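Side-chain contacts in SnoaL-like domain-containing protein (Novosphingobium aromaticivorans, PDB 2RFR), which is of unknown function but adopts an NTF2-like, cystatin-like fold of the SnoaL kind, a scaffold that in relatives often holds a pocket for small molecules: residues E49-V52 with A56-K59; A66-D69 with H73-L76; R136-L141 with R149-F154. All coordinates share one frame; numbering follows the deposited sequence. Where two conformers were deposited one is given.

Contact 1: residues E49-V52 with A56-K59; sequences EYAV and ATAK
Glu49 and Lys59 both turn CG beside the backbone N and anti to the carbonyl carbon (chi1 -63° and -51°), and from there both chains run out extended, side by side on one face of a two-stranded antiparallel hairpin. This hairpin, strand 48-52 with the short strand 58-59, forms one margin of the sheet of an NTF2-like fold. In one of the two modelled positions of Lys59, carboxylate and lysine chain meet alongside each other: Glu49 OE2 rests against Lys59 CE at 3.2 Å, whereas the charged ends, Glu49 OE2 and Lys59 NZ, are 3.9 Å apart, a long salt bridge that is therefore tentative. The stronger hold on this glutamate is elsewhere, since its OE1 forms a salt bridge with Arg136 of the adjoining strand.

Tyr50 and Ala58 form a hydrogen-bonded pair on the other face. Tyr50 N donates to Ala58 O at 2.9 Å, and Ala58 N returns the bond to Tyr50 O at 3.0 Å. The same Ala58 O also receives a CA-H...O contact from Glu49. The CB atoms of Tyr50 and Ala58 face each other over 4.4 Å, and both side chains pack against Leu67 of the following helix.

Toward the turn the strands part and water takes over. Tyr50 O and Ala56 O share one bridging water, which donates to both. On the Glu49 side of the sheet Thr57 lays its methyl CG2 against Tyr50 O; its OG1 lies beside Ala51 CB and is taken up by a second water (2.7 Å from Thr57 OG1), which also accepts from Val52 N at 3.1 Å.

Contact 2: residues A66-D69 with H73-L76; sequences ALID and HRAL
One face of the His73 imidazole has a methyl group over it: Ile68 CD1 sits above the ring centre, 4.0 Å from the centroid and 10° off the normal, a CH-pi contact. The other branch of the isoleucine, CG2, meets the ring at CD2, while His73 NE2 bonds to Ala32 O of the long N-terminal helix. The His83 ring of strand 81-93 also meets the imidazole. With CG anti to the backbone N, the histidine lies alongside Ile68 where two consecutive helices, 61-69 and 71-79, meet on one side of the sheet.

The second flat group, the Arg74 guanidinium, is met obliquely. A bend at chi2 (-79°) folds the chain back to segment 66-69, where NE donates to Ile68 O at 2.9 Å, the oxygen lying well out of the guanidinium plane. NH2 makes a salt bridge to Asp69 OD1 at 3.0 Å, weak as a hydrogen bond, with the carboxylate and guanidinium planes 28° apart. Arg74 NH2 also bonds to Gly35 O. A water links Leu67 O to His73 N. The Leu67 and Ile68 carbonyls thus find donors in a water and a side chain; the carboxylate of Asp69 would probably favour the charged guanidinium, while Ile68 O offers NE a neutral acceptor.

Contact 3: residues R136-L141 with R149-F154; sequences RRENAL and RALLQF
Leu151 lays both methyl groups on the strand. CD1 lies over the backbone, 3.6 Å from Glu138 O and 3.7 Å from Ala140 N, and touches Ala140 CB at 3.9 Å. CD2 is pressed against the glutamate, meeting Glu138 CB at 3.7 Å and the carboxylate atom OE1 at 3.4 Å. No hydrogen bond joins the two segments, and this one leucine makes all of their close contacts.

The next shell steadies the carboxylate. Arg136 NE reaches Glu138 OE2 in a nearly straight salt bridge of 2.8 Å (174° at the hydrogen). The acceptor lies in the guanidinium plane but is approached on its anti side, 34° out of the carboxylate plane, while NH2 adds a weak second bond. This grip on OE2 leaves OE1 turned to Leu151.

Further out, Leu151 O accepts from Arg122 NE of strand 112-128, a tie between the helix and the neighbouring strand, and Ala140 also packs on Ala147 and Ala148. A second subunit, another copy of the protein, packs on Leu152 through its Asp33. Here a short C-terminal helix folds back across the last strand, against one face of the curved sheet of this NTF2-like fold.

In the fold
The contacts follow in series along the chain, each closing before the next opens. Contacts 1 and 3 share the mixed sheet, where strands 48-52 and 131-141 are parallel neighbours; their centres are 13 Å apart, and the two are tied by backbone bonding and by charge pairing between these strands. Contact 2, centred 15 Å from contact 1, lies in the helices that follow the hairpin and touches it through apolar side chains. Contacts 2 and 3 do not touch, their centres being 22 Å apart. Helices 61-69 and 71-79 and helix 146-152 all pack on this sheet, consistent with the NTF2-like plan, which in relatives often encloses a small-molecule pocket.

Contact 1: residues E49-V52 with A56-K59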
ATOM      1  N   GLU A  49     -19.212  -0.712 -13.658  1.00  8.71           N
ATOM      2  CA  GLU A  49     -20.076  -1.155 -12.564  1.00  9.42           C
ATOM      3  C   GLU A  49     -19.282  -1.247 -11.264  1.00  8.99           C
ATOM      4  O   GLU A  49     -18.098  -1.608 -11.243  1.00  9.06           O
ATOM      5  CB  GLU A  49     -20.637  -2.534 -12.882  1.00 10.59           C
ATOM      6  CG  GLU A  49     -21.508  -2.563 -14.092  1.00 14.56           C
ATOM      7  CD  GLU A  49     -22.071  -3.942 -14.223  1.00 20.88           C
ATOM      8  OE1 GLU A  49     -21.309  -4.964 -14.155  1.00 26.26           O
ATOM      9  OE2 GLU A  49     -23.244  -4.017 -14.546  1.00 37.74           O
ATOM     10  N   TYR A  50     -20.005  -1.019 -10.182  1.00  8.80           N
ATOM     11  CA  TYR A  50     -19.491  -1.212  -8.839  1.00  8.40           C
ATOM     12  C   TYR A  50     -20.549  -1.990  -8.067  1.00  8.67           C
ATOM     13  O   TYR A  50     -21.653  -1.477  -7.806  1.00  8.48           O
ATOM     14  CB  TYR A  50     -19.191   0.133  -8.196  1.00  9.95           C
ATOM     15  CG  TYR A  50     -18.498   0.086  -6.834  1.00 10.00           C
ATOM     16  CD1 TYR A  50     -18.085  -1.094  -6.193  1.00 10.23           C
ATOM     17  CD2 TYR A  50     -18.114   1.303  -6.231  1.00 12.44           C
ATOM     18  CE1 TYR A  50     -17.486  -1.066  -4.921  1.00 11.34           C
ATOM     19  CE2 TYR A  50     -17.507   1.317  -4.975  1.00 13.70           C
ATOM     20  CZ  TYR A  50     -17.175   0.123  -4.339  1.00 12.98           C
ATOM     21  OH  TYR A  50     -16.568   0.087  -3.084  1.00 16.39           O
ATOM     22  N   ALA A  51     -20.219  -3.237  -7.746  1.00  8.28           N
ATOM     23  CA  ALA A  51     -21.081  -4.205  -7.079  1.00  8.30           C
ATOM     24  C   ALA A  51     -20.565  -4.501  -5.690  1.00  9.36           C
ATOM     25  O   ALA A  51     -19.366  -4.701  -5.496  1.00 11.87           O
ATOM     26  CB  ALA A  51     -21.181  -5.480  -7.917  1.00  9.74           C
ATOM     27  N   VAL A  52     -21.468  -4.513  -4.737  1.00  8.91           N
ATOM     28  CA  VAL A  52     -21.180  -4.836  -3.341  1.00  8.85           C
ATOM     29  C   VAL A  52     -22.261  -5.828  -2.928  1.00  8.66           C
ATOM     30  O   VAL A  52     -23.426  -5.583  -3.133  1.00  9.14           O
ATOM     31  CB  VAL A  52     -21.139  -3.588  -2.412  1.00  9.66           C
ATOM     32  CG1 VAL A  52     -20.779  -4.036  -0.997  1.00 11.27           C
ATOM     33  CG2 VAL A  52     -20.148  -2.542  -2.937  1.00 11.46           C
ATOM     34  N   ALA A  56     -27.637  -2.745  -4.235  1.00  9.68           N
ATOM     35  CA  ALA A  56     -27.882  -2.532  -5.654  1.00 10.59           C
ATOM     36  C   ALA A  56     -26.565  -2.248  -6.342  1.00 10.80           C
ATOM     37  O   ALA A  56     -25.780  -1.494  -5.854  1.00 11.83           O
ATOM     38  CB  ALA A  56     -28.835  -1.307  -5.811  1.00 12.62           C
ATOM     39  N   THR A  57     -26.357  -2.806  -7.511  1.00 10.52           N
ATOM     40  CA  THR A  57     -25.163  -2.493  -8.290  1.00  9.76           C
ATOM     41  C   THR A  57     -25.278  -1.136  -8.895  1.00 10.77           C
ATOM     42  O   THR A  57     -26.353  -0.771  -9.446  1.00 12.55           O
ATOM     43  CB  THR A  57     -24.972  -3.507  -9.369  1.00 10.99           C
ATOM     44  OG1 THR A  57     -24.842  -4.785  -8.731  1.00 11.98           O
ATOM     45  CG2 THR A  57     -23.804  -3.213 -10.265  1.00 12.35           C
ATOM     46  N   ALA A  58     -24.234  -0.313  -8.804  1.00  9.56           N
ATOM     47  CA  ALA A  58     -24.155   0.966  -9.485  1.00  9.54           C
ATOM     48  C   ALA A  58     -23.624   0.715 -10.869  1.00  9.54           C
ATOM     49  O   ALA A  58     -22.513   0.221 -11.040  1.00 10.80           O
ATOM     50  CB  ALA A  58     -23.225   1.898  -8.713  1.00 10.77           C
ATOM     51  N   LYS A  59     -24.451   1.010 -11.871  0.52  9.32           N
ATOM     52  CA  LYS A  59     -24.118   0.802 -13.282  0.52 10.98           C
ATOM     53  C   LYS A  59     -24.069   2.131 -14.020  0.52  9.98           C
ATOM     54  O   LYS A  59     -25.086   2.845 -14.081  0.52 10.24           O
ATOM     55  CB  LYS A  59     -25.165  -0.109 -13.940  0.52 12.87           C
ATOM     56  CG  LYS A  59     -25.430  -1.428 -13.155  0.52 11.32           C
ATOM     57  CD  LYS A  59     -26.192  -2.439 -13.921  0.52 13.97           C
ATOM     58  CE  LYS A  59     -26.130  -3.776 -13.218  0.52 11.48           C
ATOM     59  NZ  LYS A  59     -27.029  -4.749 -13.981  0.52 18.28           N
TER
HETATM   60  O   HOH W   1     -22.962  -1.691  -5.234  1.00 16.33           O
HETATM   61  O   HOH W   2     -24.123  -5.145  -6.106  1.00  9.89           O

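Contact 2: residues A66-D69 with H73-L76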
ATOM      1  N   ALA A  66     -23.290   8.999  -7.978  1.00 10.66           N
ATOM      2  CA  ALA A  66     -24.393   9.151  -7.059  1.00 11.16           C
ATOM      3  C   ALA A  66     -24.094   8.433  -5.736  1.00 11.27           C
ATOM      4  O   ALA A  66     -24.603   8.865  -4.690  1.00 12.84           O
ATOM      5  CB  ALA A  66     -25.679   8.625  -7.664  1.00 12.96           C
ATOM      6  N   LEU A  67     -23.244   7.390  -5.678  1.00 10.73           N
ATOM      7  CA  LEU A  67     -22.845   6.764  -4.433  1.00 10.59           C
ATOM      8  C   LEU A  67     -22.110   7.813  -3.579  1.00 11.05           C
ATOM      9  O   LEU A  67     -22.331   7.903  -2.389  1.00 13.10           O
ATOM     10  CB  LEU A  67     -21.927   5.563  -4.666  1.00 12.00           C
ATOM     11  CG  LEU A  67     -22.461   4.391  -5.429  1.00 14.35           C
ATOM     12  CD1 LEU A  67     -21.349   3.361  -5.718  1.00 18.02           C
ATOM     13  CD2 LEU A  67     -23.574   3.787  -4.636  1.00 17.78           C
ATOM     14  N   ILE A  68     -21.220   8.610  -4.180  1.00  9.13           N
ATOM     15  CA  ILE A  68     -20.398   9.591  -3.425  1.00  9.45           C
ATOM     16  C   ILE A  68     -21.200  10.814  -3.048  1.00  9.35           C
ATOM     17  O   ILE A  68     -21.018  11.399  -2.005  1.00 10.24           O
ATOM     18  CB  ILE A  68     -19.177   9.913  -4.289  1.00  9.70           C
ATOM     19  CG1 ILE A  68     -18.365   8.648  -4.651  1.00 10.62           C
ATOM     20  CG2 ILE A  68     -18.268  10.940  -3.593  1.00  9.61           C
ATOM     21  CD1 ILE A  68     -17.959   7.785  -3.452  1.00 11.93           C
ATOM     22  N   ASP A  69     -22.129  11.191  -3.910  1.00 10.07           N
ATOM     23  CA  ASP A  69     -23.042  12.277  -3.608  1.00 10.22           C
ATOM     24  C   ASP A  69     -24.186  11.909  -2.687  1.00 11.11           C
ATOM     25  O   ASP A  69     -24.919  12.793  -2.205  1.00 12.35           O
ATOM     26  CB  ASP A  69     -23.598  12.828  -4.892  1.00 11.38           C
ATOM     27  CG  ASP A  69     -22.578  13.611  -5.729  1.00 13.86           C
ATOM     28  OD1 ASP A  69     -21.628  14.154  -5.131  1.00 12.99           O
ATOM     29  OD2 ASP A  69     -22.767  13.752  -6.974  1.00 15.68           O
ATOM     30  N   HIS A  73     -22.914   8.235   2.179  1.00 11.31           N
ATOM     31  CA  HIS A  73     -21.498   8.543   2.042  1.00 10.45           C
ATOM     32  C   HIS A  73     -21.211   9.944   2.617  1.00  8.98           C
ATOM     33  O   HIS A  73     -20.197  10.155   3.283  1.00  9.86           O
ATOM     34  CB  HIS A  73     -21.055   8.463   0.586  1.00  9.91           C
ATOM     35  CG  HIS A  73     -19.600   8.706   0.430  1.00  8.80           C
ATOM     36  ND1 HIS A  73     -18.659   7.786   0.834  1.00 11.32           N
ATOM     37  CD2 HIS A  73     -18.955   9.802  -0.006  1.00  8.06           C
ATOM     38  CE1 HIS A  73     -17.470   8.337   0.609  1.00  9.90           C
ATOM     39  NE2 HIS A  73     -17.610   9.553   0.111  1.00  8.85           N
ATOM     40  N   ARG A  74     -22.101  10.886   2.331  1.00 10.08           N
ATOM     41  CA  ARG A  74     -21.891  12.246   2.853  1.00 10.38           C
ATOM     42  C   ARG A  74     -21.903  12.250   4.392  1.00 10.97           C
ATOM     43  O   ARG A  74     -21.162  13.002   5.016  1.00 10.85           O
ATOM     44  CB  ARG A  74     -22.885  13.242   2.223  1.00 11.28           C
ATOM     45  CG  ARG A  74     -22.622  13.367   0.739  1.00 10.50           C
ATOM     46  CD  ARG A  74     -21.449  14.248   0.443  1.00 10.63           C
ATOM     47  NE  ARG A  74     -21.041  14.065  -0.965  1.00 10.88           N
ATOM     48  CZ  ARG A  74     -20.103  14.797  -1.564  1.00 11.89           C
ATOM     49  NH1 ARG A  74     -19.450  15.732  -0.913  1.00 11.44           N
ATOM     50  NH2 ARG A  74     -19.816  14.553  -2.807  1.00 11.61           N
ATOM     51  N   ALA A  75     -22.737  11.434   5.004  1.00 12.05           N
ATOM     52  CA  ALA A  75     -22.774  11.356   6.460  1.00 11.89           C
ATOM     53  C   ALA A  75     -21.491  10.740   6.989  1.00 10.62           C
ATOM     54  O   ALA A  75     -20.997  11.153   8.023  1.00 10.93           O
ATOM     55  CB  ALA A  75     -24.032  10.531   6.912  1.00 13.68           C
ATOM     56  N   LEU A  76     -20.966   9.779   6.282  0.50 10.83           N
ATOM     57  CA  LEU A  76     -19.716   9.171   6.660  0.50  9.54           C
ATOM     58  C   LEU A  76     -18.549  10.179   6.582  0.50  8.90           C
ATOM     59  O   LEU A  76     -17.690  10.230   7.470  0.50  9.04           O
ATOM     60  CB  LEU A  76     -19.483   7.959   5.781  0.50 12.21           C
ATOM     61  CG  LEU A  76     -18.413   7.005   6.202  0.50 12.26           C
ATOM     62  CD1 LEU A  76     -18.680   6.431   7.573  0.50 15.78           C
ATOM     63  CD2 LEU A  76     -18.317   5.911   5.141  0.50 14.41           C
TER
HETATM   64  O   HOH W   3     -23.985   7.225  -0.382  1.00 14.85           O

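Contact 3: residues R136-L141 with R149-F154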
ATOM      1  N   ARG A 136     -15.220  -3.223 -13.885  1.00  9.15           N
ATOM      2  CA  ARG A 136     -16.077  -3.680 -12.794  1.00  9.51           C
ATOM      3  C   ARG A 136     -15.249  -3.750 -11.525  1.00 10.16           C
ATOM      4  O   ARG A 136     -14.115  -4.247 -11.507  1.00 12.16           O
ATOM      5  CB  ARG A 136     -16.664  -5.051 -13.119  1.00 11.04           C
ATOM      6  CG  ARG A 136     -17.637  -5.554 -12.082  1.00 12.52           C
ATOM      7  CD  ARG A 136     -18.419  -6.773 -12.619  1.00 17.38           C
ATOM      8  NE  ARG A 136     -19.271  -7.438 -11.640  1.00 15.56           N
ATOM      9  CZ  ARG A 136     -20.568  -7.210 -11.369  1.00 19.51           C
ATOM     10  NH1 ARG A 136     -21.236  -6.289 -11.976  1.00 27.35           N
ATOM     11  NH2 ARG A 136     -21.162  -7.921 -10.413  1.00 25.64           N
ATOM     12  N   ARG A 137     -15.844  -3.304 -10.413  1.00  8.07           N
ATOM     13  CA  ARG A 137     -15.280  -3.543  -9.082  1.00  8.04           C
ATOM     14  C   ARG A 137     -16.338  -4.320  -8.323  1.00  8.07           C
ATOM     15  O   ARG A 137     -17.511  -3.958  -8.348  1.00  8.55           O
ATOM     16  CB  ARG A 137     -15.019  -2.219  -8.359  1.00  8.42           C
ATOM     17  CG  ARG A 137     -14.417  -2.376  -6.946  1.00  8.61           C
ATOM     18  CD  ARG A 137     -14.233  -1.045  -6.299  1.00  9.08           C
ATOM     19  NE  ARG A 137     -13.789  -1.242  -4.912  1.00  8.90           N
ATOM     20  CZ  ARG A 137     -13.556  -0.233  -4.103  1.00  9.25           C
ATOM     21  NH1 ARG A 137     -13.732   1.010  -4.483  1.00 11.72           N
ATOM     22  NH2 ARG A 137     -13.127  -0.490  -2.903  1.00 10.34           N
ATOM     23  N   GLU A 138     -15.897  -5.362  -7.617  1.00  7.70           N
ATOM     24  CA  GLU A 138     -16.751  -6.141  -6.745  1.00  7.37           C
ATOM     25  C   GLU A 138     -16.099  -6.134  -5.363  1.00  7.22           C
ATOM     26  O   GLU A 138     -14.915  -6.353  -5.216  1.00  8.52           O
ATOM     27  CB  GLU A 138     -16.824  -7.589  -7.239  1.00  9.11           C
ATOM     28  CG  GLU A 138     -17.521  -7.755  -8.593  1.00 11.00           C
ATOM     29  CD  GLU A 138     -17.367  -9.096  -9.191  1.00 15.29           C
ATOM     30  OE1 GLU A 138     -16.382  -9.798  -8.954  1.00 24.47           O
ATOM     31  OE2 GLU A 138     -18.209  -9.427 -10.020  1.00 19.97           O
ATOM     32  N   ASN A 139     -16.948  -6.031  -4.350  0.53  7.49           N
ATOM     33  CA  ASN A 139     -16.510  -5.883  -2.994  0.53  7.56           C
ATOM     34  C   ASN A 139     -17.437  -6.692  -2.068  0.53  7.98           C
ATOM     35  O   ASN A 139     -18.643  -6.821  -2.317  0.53  8.30           O
ATOM     36  CB  ASN A 139     -16.483  -4.353  -2.765  0.53 10.04           C
ATOM     37  CG  ASN A 139     -16.445  -3.930  -1.358  0.53  9.52           C
ATOM     38  OD1 ASN A 139     -17.418  -4.055  -0.646  0.53 14.09           O
ATOM     39  ND2 ASN A 139     -15.321  -3.330  -0.957  0.53 11.99           N
ATOM     40  N   ALA A 140     -16.871  -7.296  -1.020  1.00  6.87           N
ATOM     41  CA  ALA A 140     -17.649  -8.061  -0.046  1.00  6.81           C
ATOM     42  C   ALA A 140     -16.906  -7.988   1.287  1.00  6.96           C
ATOM     43  O   ALA A 140     -15.671  -7.930   1.347  1.00  7.29           O
ATOM     44  CB  ALA A 140     -17.820  -9.502  -0.481  1.00  8.85           C
ATOM     45  N   LEU A 141     -17.647  -8.047   2.383  1.00  6.60           N
ATOM     46  CA  LEU A 141     -17.055  -7.986   3.708  1.00  6.06           C
ATOM     47  C   LEU A 141     -16.285  -9.255   4.048  1.00  6.37           C
ATOM     48  O   LEU A 141     -16.805 -10.358   3.846  1.00  6.61           O
ATOM     49  CB  LEU A 141     -18.161  -7.817   4.767  1.00  7.07           C
ATOM     50  CG  LEU A 141     -18.904  -6.487   4.757  1.00  7.73           C
ATOM     51  CD1 LEU A 141     -20.084  -6.578   5.719  1.00  9.11           C
ATOM     52  CD2 LEU A 141     -17.961  -5.348   5.149  1.00  8.72           C
ATOM     53  N   ARG A 149     -13.900 -14.223   0.266  1.00  8.06           N
ATOM     54  CA  ARG A 149     -12.788 -15.123  -0.024  1.00  8.44           C
ATOM     55  C   ARG A 149     -12.642 -15.400  -1.500  1.00  8.61           C
ATOM     56  O   ARG A 149     -11.525 -15.417  -2.062  1.00 10.25           O
ATOM     57  CB  ARG A 149     -12.942 -16.445   0.720  1.00  9.15           C
ATOM     58  CG  ARG A 149     -12.803 -16.236   2.217  1.00 10.75           C
ATOM     59  CD  ARG A 149     -12.709 -17.569   2.971  1.00 12.87           C
ATOM     60  NE  ARG A 149     -13.942 -18.339   2.819  1.00 12.98           N
ATOM     61  CZ  ARG A 149     -15.031 -18.183   3.564  1.00 10.88           C
ATOM     62  NH1 ARG A 149     -15.064 -17.357   4.570  1.00 10.41           N
ATOM     63  NH2 ARG A 149     -16.112 -18.922   3.328  1.00 12.82           N
ATOM     64  N   ALA A 150     -13.763 -15.567  -2.200  1.00  8.76           N
ATOM     65  CA  ALA A 150     -13.727 -15.800  -3.647  1.00  9.76           C
ATOM     66  C   ALA A 150     -13.206 -14.651  -4.434  1.00 10.14           C
ATOM     67  O   ALA A 150     -12.534 -14.851  -5.454  1.00 11.17           O
ATOM     68  CB  ALA A 150     -15.149 -16.220  -4.161  1.00 11.33           C
ATOM     69  N   LEU A 151     -13.461 -13.420  -3.998  1.00  8.98           N
ATOM     70  CA  LEU A 151     -12.925 -12.253  -4.664  1.00  9.56           C
ATOM     71  C   LEU A 151     -11.413 -12.249  -4.640  1.00  8.11           C
ATOM     72  O   LEU A 151     -10.796 -11.767  -5.582  1.00 10.09           O
ATOM     73  CB  LEU A 151     -13.500 -10.972  -4.059  1.00  8.95           C
ATOM     74  CG  LEU A 151     -14.974 -10.729  -4.273  1.00  9.80           C
ATOM     75  CD1 LEU A 151     -15.402  -9.492  -3.550  1.00 11.32           C
ATOM     76  CD2 LEU A 151     -15.340 -10.638  -5.803  1.00 12.67           C
ATOM     77  N   LEU A 152     -10.805 -12.717  -3.552  1.00  8.22           N
ATOM     78  CA  LEU A 152      -9.363 -12.734  -3.392  1.00  8.43           C
ATOM     79  C   LEU A 152      -8.666 -13.851  -4.098  1.00  9.83           C
ATOM     80  O   LEU A 152      -7.477 -13.793  -4.322  1.00 10.99           O
ATOM     81  CB  LEU A 152      -8.999 -12.715  -1.905  1.00  9.26           C
ATOM     82  CG  LEU A 152      -9.458 -11.465  -1.160  1.00  8.27           C
ATOM     83  CD1 LEU A 152      -9.170 -11.606   0.336  1.00 10.36           C
ATOM     84  CD2 LEU A 152      -8.846 -10.165  -1.734  1.00 10.83           C
ATOM     85  N   GLN A 153      -9.413 -14.898  -4.393  1.00 11.85           N
ATOM     86  CA  GLN A 153      -8.738 -16.099  -4.786  1.00 15.20           C
ATOM     87  C   GLN A 153      -8.206 -15.923  -6.193  1.00 16.59           C
ATOM     88  O   GLN A 153      -8.736 -15.131  -7.046  1.00 16.93           O
ATOM     89  CB  GLN A 153      -9.679 -17.282  -4.664  1.00 16.63           C
ATOM     90  CG  GLN A 153     -10.523 -17.377  -5.829  1.00 22.26           C
ATOM     91  CD  GLN A 153     -11.584 -18.450  -5.619  1.00 25.95           C
ATOM     92  OE1 GLN A 153     -11.781 -18.906  -4.486  1.00 21.86           O
ATOM     93  NE2 GLN A 153     -12.276 -18.839  -6.681  1.00 31.58           N
ATOM     94  N   PHE A 154      -7.115 -16.624  -6.458  1.00 18.02           N
ATOM     95  CA  PHE A 154      -6.554 -16.679  -7.826  1.00 20.74           C
ATOM     96  C   PHE A 154      -7.125 -17.888  -8.568  1.00 23.24           C
ATOM     97  O   PHE A 154      -7.186 -17.834  -9.833  1.00 31.79           O
ATOM     98  CB  PHE A 154      -5.016 -16.741  -7.816  1.00 23.49           C
TER